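Local coordinates for sugar fermentation stimulation protein homolog (Pyrococcus furiosus, PDB 4DA2), which probably binds DNA, joining an OB-fold domain to a PD-(D/E)xK nuclease-like domain that holds calcium ions, at residues Phe11-Leu16 with Tyr65-Phe70; Ala35-Thr40 with Ala77-Arg82. The protein carries 1 engineered substitution. All coordinates share one frame; numbering follows the deposited sequence.

Contact 1 of 2, residues Phe11-Leu16 with Tyr65-Phe70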
loop_
_atom_site.group_PDB
_atom_site.type_symbol
_atom_site.label_atom_id
_atom_site.label_comp_id
_atom_site.label_asym_id
_atom_site.label_seq_id
_atom_site.Cartn_x
_atom_site.Cartn_y
_atom_site.Cartn_z
ATOM N N PHE A 11 -19.652 -2.689 0.700
ATOM C CA PHE A 11 -20.627 -2.910 -0.380
ATOM C C PHE A 11 -19.979 -3.508 -1.632
ATOM O O PHE A 11 -19.104 -2.879 -2.218
ATOM C CB PHE A 11 -21.342 -1.592 -0.753
ATOM C CG PHE A 11 -22.090 -0.952 0.390
ATOM C CD1 PHE A 11 -23.044 -1.673 1.112
ATOM C CD2 PHE A 11 -21.860 0.381 0.729
ATOM C CE1 PHE A 11 -23.744 -1.083 2.170
ATOM C CE2 PHE A 11 -22.556 0.977 1.788
ATOM C CZ PHE A 11 -23.499 0.244 2.505
ATOM N N PRO A 12 -20.406 -4.722 -2.049
ATOM C CA PRO A 12 -19.964 -5.193 -3.365
ATOM C C PRO A 12 -20.520 -4.248 -4.436
ATOM O O PRO A 12 -21.594 -3.667 -4.250
ATOM C CB PRO A 12 -20.599 -6.591 -3.492
ATOM C CG PRO A 12 -21.699 -6.614 -2.490
ATOM C CD PRO A 12 -21.322 -5.671 -1.388
ATOM N N CYS A 13 -19.773 -4.075 -5.518
ATOM C CA CYS A 13 -20.174 -3.196 -6.605
ATOM C C CYS A 13 -19.584 -3.749 -7.890
ATOM O O CYS A 13 -18.707 -4.634 -7.848
ATOM C CB CYS A 13 -19.690 -1.758 -6.338
ATOM S SG CYS A 13 -17.883 -1.554 -6.405
ATOM N N ILE A 14 -20.093 -3.279 -9.028
ATOM C CA ILE A 14 -19.513 -3.603 -10.316
ATOM C C ILE A 14 -18.718 -2.413 -10.799
ATOM O O ILE A 14 -19.246 -1.292 -10.881
ATOM C CB ILE A 14 -20.590 -3.995 -11.383
ATOM C CG1 ILE A 14 -21.462 -5.147 -10.863
ATOM C CG2 ILE A 14 -19.904 -4.314 -12.742
ATOM C CD1 ILE A 14 -22.756 -5.369 -11.642
ATOM N N PHE A 15 -17.451 -2.649 -11.125
ATOM C CA PHE A 15 -16.639 -1.588 -11.687
ATOM C C PHE A 15 -17.080 -1.299 -13.112
ATOM O O PHE A 15 -17.181 -2.212 -13.931
ATOM C CB PHE A 15 -15.150 -1.928 -11.648
ATOM C CG PHE A 15 -14.287 -0.796 -12.094
ATOM C CD1 PHE A 15 -14.054 0.282 -11.256
ATOM C CD2 PHE A 15 -13.721 -0.788 -13.374
ATOM C CE1 PHE A 15 -13.270 1.382 -11.689
ATOM C CE2 PHE A 15 -12.936 0.288 -13.794
ATOM C CZ PHE A 15 -12.709 1.374 -12.957
ATOM N N LEU A 16 -17.368 -0.028 -13.400
ATOM C CA LEU A 16 -17.815 0.348 -14.751
ATOM C C LEU A 16 -16.681 0.966 -15.527
ATOM O O LEU A 16 -16.275 0.441 -16.583
ATOM C CB LEU A 16 -19.022 1.314 -14.675
ATOM C CG LEU A 16 -20.236 0.697 -13.953
ATOM C CD1 LEU A 16 -21.372 1.706 -13.792
ATOM C CD2 LEU A 16 -20.736 -0.573 -14.646
ATOM N N TYR A 65 -18.541 7.602 -1.699
ATOM C CA TYR A 65 -18.025 6.232 -1.617
ATOM C C TYR A 65 -16.545 6.175 -1.890
ATOM O O TYR A 65 -16.027 6.970 -2.657
ATOM C CB TYR A 65 -18.739 5.335 -2.625
ATOM C CG TYR A 65 -20.196 5.152 -2.327
ATOM C CD1 TYR A 65 -20.631 4.093 -1.526
ATOM C CD2 TYR A 65 -21.143 6.043 -2.830
ATOM C CE1 TYR A 65 -21.986 3.925 -1.246
ATOM C CE2 TYR A 65 -22.493 5.878 -2.554
ATOM C CZ TYR A 65 -22.904 4.819 -1.765
ATOM O OH TYR A 65 -24.242 4.659 -1.495
ATOM N N ILE A 66 -15.870 5.227 -1.239
ATOM C CA ILE A 66 -14.473 4.926 -1.539
ATOM C C ILE A 66 -14.414 3.513 -2.124
ATOM O O ILE A 66 -14.984 2.566 -1.549
ATOM C CB ILE A 66 -13.606 5.008 -0.269
ATOM C CG1 ILE A 66 -13.773 6.367 0.410
ATOM C CG2 ILE A 66 -12.129 4.791 -0.593
ATOM C CD1 ILE A 66 -13.336 6.346 1.829
ATOM N N LEU A 67 -13.767 3.374 -3.285
ATOM C CA LEU A 67 -13.514 2.041 -3.841
ATOM C C LEU A 67 -12.267 1.463 -3.151
ATOM O O LEU A 67 -11.136 1.891 -3.437
ATOM C CB LEU A 67 -13.307 2.136 -5.355
ATOM C CG LEU A 67 -12.934 0.887 -6.161
ATOM C CD1 LEU A 67 -13.989 -0.212 -5.965
ATOM C CD2 LEU A 67 -12.796 1.288 -7.626
ATOM N N LEU A 68 -12.466 0.530 -2.219
ATOM C CA LEU A 68 -11.365 0.039 -1.383
ATOM C C LEU A 68 -10.511 -1.032 -2.019
ATOM O O LEU A 68 -9.329 -1.153 -1.689
ATOM C CB LEU A 68 -11.864 -0.503 -0.047
ATOM C CG LEU A 68 -12.635 0.463 0.849
ATOM C CD1 LEU A 68 -13.130 -0.348 1.996
ATOM C CD2 LEU A 68 -11.732 1.626 1.296
ATOM N N GLY A 69 -11.135 -1.836 -2.870
ATOM C CA GLY A 69 -10.522 -3.005 -3.437
ATOM C C GLY A 69 -11.356 -3.780 -4.441
ATOM O O GLY A 69 -12.466 -3.385 -4.800
ATOM N N PHE A 70 -10.807 -4.917 -4.865
ATOM C CA PHE A 70 -11.425 -5.762 -5.861
ATOM C C PHE A 70 -11.413 -7.228 -5.432
ATOM O O PHE A 70 -10.547 -7.683 -4.678
ATOM C CB PHE A 70 -10.688 -5.628 -7.198
ATOM C CG PHE A 70 -10.935 -4.317 -7.904
ATOM C CD1 PHE A 70 -11.905 -4.240 -8.899
ATOM C CD2 PHE A 70 -10.200 -3.170 -7.588
ATOM C CE1 PHE A 70 -12.158 -3.038 -9.568
ATOM C CE2 PHE A 70 -10.443 -1.953 -8.266
ATOM C CZ PHE A 70 -11.416 -1.902 -9.256
#

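Contact 2 of 2, residues Ala35-Thr40 with Ala77-Arg82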
loop_
_atom_site.group_PDB
_atom_site.type_symbol
_atom_site.label_atom_id
_atom_site.label_comp_id
_atom_site.label_asym_id
_atom_site.label_seq_id
_atom_site.Cartn_x
_atom_site.Cartn_y
_atom_site.Cartn_z
ATOM N N ALA A 35 -17.090 6.884 -7.139
ATOM C CA ALA A 35 -16.318 6.274 -6.066
ATOM C C ALA A 35 -14.889 6.791 -6.109
ATOM O O ALA A 35 -14.266 6.832 -7.166
ATOM C CB ALA A 35 -16.337 4.727 -6.206
ATOM N N LEU A 36 -14.382 7.211 -4.957
ATOM C CA LEU A 36 -13.026 7.701 -4.849
ATOM C C LEU A 36 -12.017 6.571 -5.048
ATOM O O LEU A 36 -12.203 5.474 -4.556
ATOM C CB LEU A 36 -12.817 8.291 -3.454
ATOM C CG LEU A 36 -11.753 9.369 -3.344
ATOM C CD1 LEU A 36 -12.210 10.631 -4.070
ATOM C CD2 LEU A 36 -11.444 9.677 -1.873
ATOM N N ILE A 37 -10.946 6.865 -5.772
ATOM C CA ILE A 37 -9.836 5.937 -5.927
ATOM C C ILE A 37 -8.602 6.625 -5.313
ATOM O O ILE A 37 -8.212 7.730 -5.722
ATOM C CB ILE A 37 -9.585 5.598 -7.433
ATOM C CG1 ILE A 37 -10.737 4.777 -8.024
ATOM C CG2 ILE A 37 -8.211 4.883 -7.610
ATOM C CD1 ILE A 37 -10.769 4.771 -9.566
ATOM N N THR A 38 -7.995 5.992 -4.309
ATOM C CA THR A 38 -6.794 6.548 -3.718
ATOM C C THR A 38 -5.668 5.555 -4.027
ATOM O O THR A 38 -5.269 4.738 -3.197
ATOM C CB THR A 38 -6.970 6.772 -2.189
ATOM O OG1 THR A 38 -8.183 7.509 -1.974
ATOM C CG2 THR A 38 -5.805 7.551 -1.587
ATOM N N ASN A 39 -5.206 5.597 -5.261
ATOM C CA ASN A 39 -4.062 4.804 -5.718
ATOM C C ASN A 39 -3.674 5.369 -7.094
ATOM O O ASN A 39 -4.494 5.380 -8.018
ATOM C CB ASN A 39 -4.411 3.309 -5.787
ATOM C CG ASN A 39 -3.179 2.392 -5.943
ATOM O OD1 ASN A 39 -2.297 2.655 -6.759
ATOM N ND2 ASN A 39 -3.147 1.289 -5.169
ATOM N N THR A 40 -2.432 5.843 -7.205
ATOM C CA THR A 40 -1.989 6.571 -8.397
ATOM C C THR A 40 -1.490 5.612 -9.463
ATOM O O THR A 40 -1.143 6.032 -10.572
ATOM C CB THR A 40 -0.889 7.614 -8.080
ATOM O OG1 THR A 40 0.180 6.980 -7.354
ATOM C CG2 THR A 40 -1.457 8.773 -7.268
ATOM N N ALA A 77 -8.428 -7.827 -2.782
ATOM C CA ALA A 77 -7.151 -7.095 -2.882
ATOM C C ALA A 77 -7.442 -5.645 -2.473
ATOM O O ALA A 77 -8.394 -5.045 -2.961
ATOM C CB ALA A 77 -6.646 -7.129 -4.295
ATOM N N ILE A 78 -6.621 -5.077 -1.593
ATOM C CA ILE A 78 -6.876 -3.717 -1.122
ATOM C C ILE A 78 -6.048 -2.776 -1.987
ATOM O O ILE A 78 -4.801 -2.740 -1.887
ATOM C CB ILE A 78 -6.525 -3.536 0.377
ATOM C CG1 ILE A 78 -7.369 -4.487 1.252
ATOM C CG2 ILE A 78 -6.724 -2.055 0.755
ATOM C CD1 ILE A 78 -6.943 -4.577 2.747
ATOM N N ILE A 79 -6.741 -1.983 -2.788
ATOM C CA ILE A 79 -6.069 -0.938 -3.585
ATOM C C ILE A 79 -5.946 0.425 -2.933
ATOM O O ILE A 79 -5.095 1.225 -3.350
ATOM C CB ILE A 79 -6.726 -0.776 -4.977
ATOM C CG1 ILE A 79 -8.137 -0.204 -4.864
ATOM C CG2 ILE A 79 -6.669 -2.113 -5.729
ATOM C CD1 ILE A 79 -8.499 0.767 -6.004
ATOM N N ASP A 80 -6.774 0.697 -1.914
ATOM C CA ASP A 80 -6.817 2.020 -1.289
ATOM C C ASP A 80 -5.585 2.214 -0.405
ATOM O O ASP A 80 -5.374 1.471 0.565
ATOM C CB ASP A 80 -8.100 2.199 -0.462
ATOM C CG ASP A 80 -8.257 3.626 0.085
ATOM O OD1 ASP A 80 -8.926 4.455 -0.567
ATOM O OD2 ASP A 80 -7.728 3.904 1.186
ATOM N N THR A 81 -4.778 3.212 -0.736
ATOM C CA THR A 81 -3.521 3.423 0.006
ATOM C C THR A 81 -3.740 3.946 1.429
ATOM O O THR A 81 -2.913 3.694 2.314
ATOM C CB THR A 81 -2.517 4.307 -0.767
ATOM O OG1 THR A 81 -3.066 5.624 -0.927
ATOM C CG2 THR A 81 -2.187 3.687 -2.124
ATOM N N ARG A 82 -4.850 4.655 1.645
ATOM C CA ARG A 82 -5.241 5.088 2.979
ATOM C C ARG A 82 -5.557 3.908 3.898
ATOM O O ARG A 82 -5.090 3.893 5.057
ATOM C CB ARG A 82 -6.425 6.054 2.958
ATOM C CG ARG A 82 -6.139 7.419 2.416
ATOM C CD ARG A 82 -7.438 8.205 2.351
ATOM N NE ARG A 82 -7.248 9.587 1.921
ATOM C CZ ARG A 82 -8.215 10.360 1.433
ATOM N NH1 ARG A 82 -9.448 9.882 1.292
ATOM N NH2 ARG A 82 -7.947 11.612 1.076
HETATM O O HOH W 1 -9.195 3.701 -3.122
HETATM O O HOH W 2 -9.424 6.876 0.110
#

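Contact 1 of 2, residues Phe11-Leu16 with Tyr65-Phe70
F15, its backbone hydrogen-bonded to G50 and R51, meets F70 inside the OB barrel in an offset edge-to-face pair. The edge of the F70 ring is directed at the F15 face, with centroids 5.7 Å apart and planes at 65°. F70 CE1 comes within 3.8 Å of F15 CB, and CG of F15 lies in the plane of the F70 ring. With CG anti to the backbone N (chi1 -174°), F15 reaches in from its strand to touch both F70 and L67, whose CD2 sits 4.0 Å from F15 CD1. The other methyl of L67, CD1, packs on C13 SG at 4.1 Å. At the start of the two strands F11 and Y65 cross at about a right angle, F11 CD2 lying near the plane of the Y65 ring at its edge. The strands are not sheet neighbours: their axes pass 9.1 Å apart at 76°, facing one another through the barrel interior. L68 and G69 form a classic beta bulge opposite Y54. Backbone bonds of 11-16 go elsewhere, C13 to G53 and F11 to C55, and the side chains meeting 65-70 are apolar or aromatic, so van der Waals and aromatic contact holds these two segments together.

Contact 2 of 2, residues Ala35-Thr40 with Ala77-Arg82
T38 O accepts a nearly straight hydrogen bond (2.9 Å, 167°) from N of T81, the first residue of helix 81-93, just past the N-cap D80, where the chain leaves the last OB strand. The donor lies close to the line of the T38 carbonyl. N39 ND2 gives a 2.7 Å hydrogen bond to I79 O, landing on a lone pair in the carbonyl plane, while I79 O lies only 7° out of the amide plane of N39. N39 OD1 accepts from G41 N, and ND2 has a second, weak bond to S134 OG, so both ends of the amide are engaged. Replacing N39 by an alanine would probably strip I79 O of this donor, G41 N of its side-chain acceptor and S134 OG of a weak partner. D80 divides its carboxylate: OD2 caps the helix by accepting from L83 N, and OD1 accepts from two waters. Water 1 accepts a hydrogen bond from T38 N (2.8 Å) and donates to D80 OD1 (2.7 Å). Water 2 also donates to D80 OD1, lies beside T38 OG1 and receives a weak bond from R82 NH1. The T38 hydroxyl, turned beside its own backbone N (chi1 -51°), lies over one face of the R82 guanidinium, and T38 CG2 packs against R82 CG at 4.0 Å. L36 crosses R82 at about a right angle, its CD2 3.7 Å from R82 NH1.

In the fold
Contacts 1 and 2 have centres 10 Å apart and share one sheet. Strand 65-72, which faces 11-16 in contact 1, pairs with both strands that lead into contact 2, 31-36 (parallel) and 75-78 (antiparallel), as well as with 52-57. Probable backbone hydrogen bonds mark both seams with contact 2, Y65 O to L36 N and F70 O to A77 N, each 2.8 Å. I66 CG2 also packs 3.2 Å from D80 OD1. Contact 1 lies inside the barrel, contact 2 where strand 75-78 gives way to helix 81-93. There the T81 side chain is about 6 Å from a bound calcium ion; the two calcium sites involve E109, D118, E131 and T132.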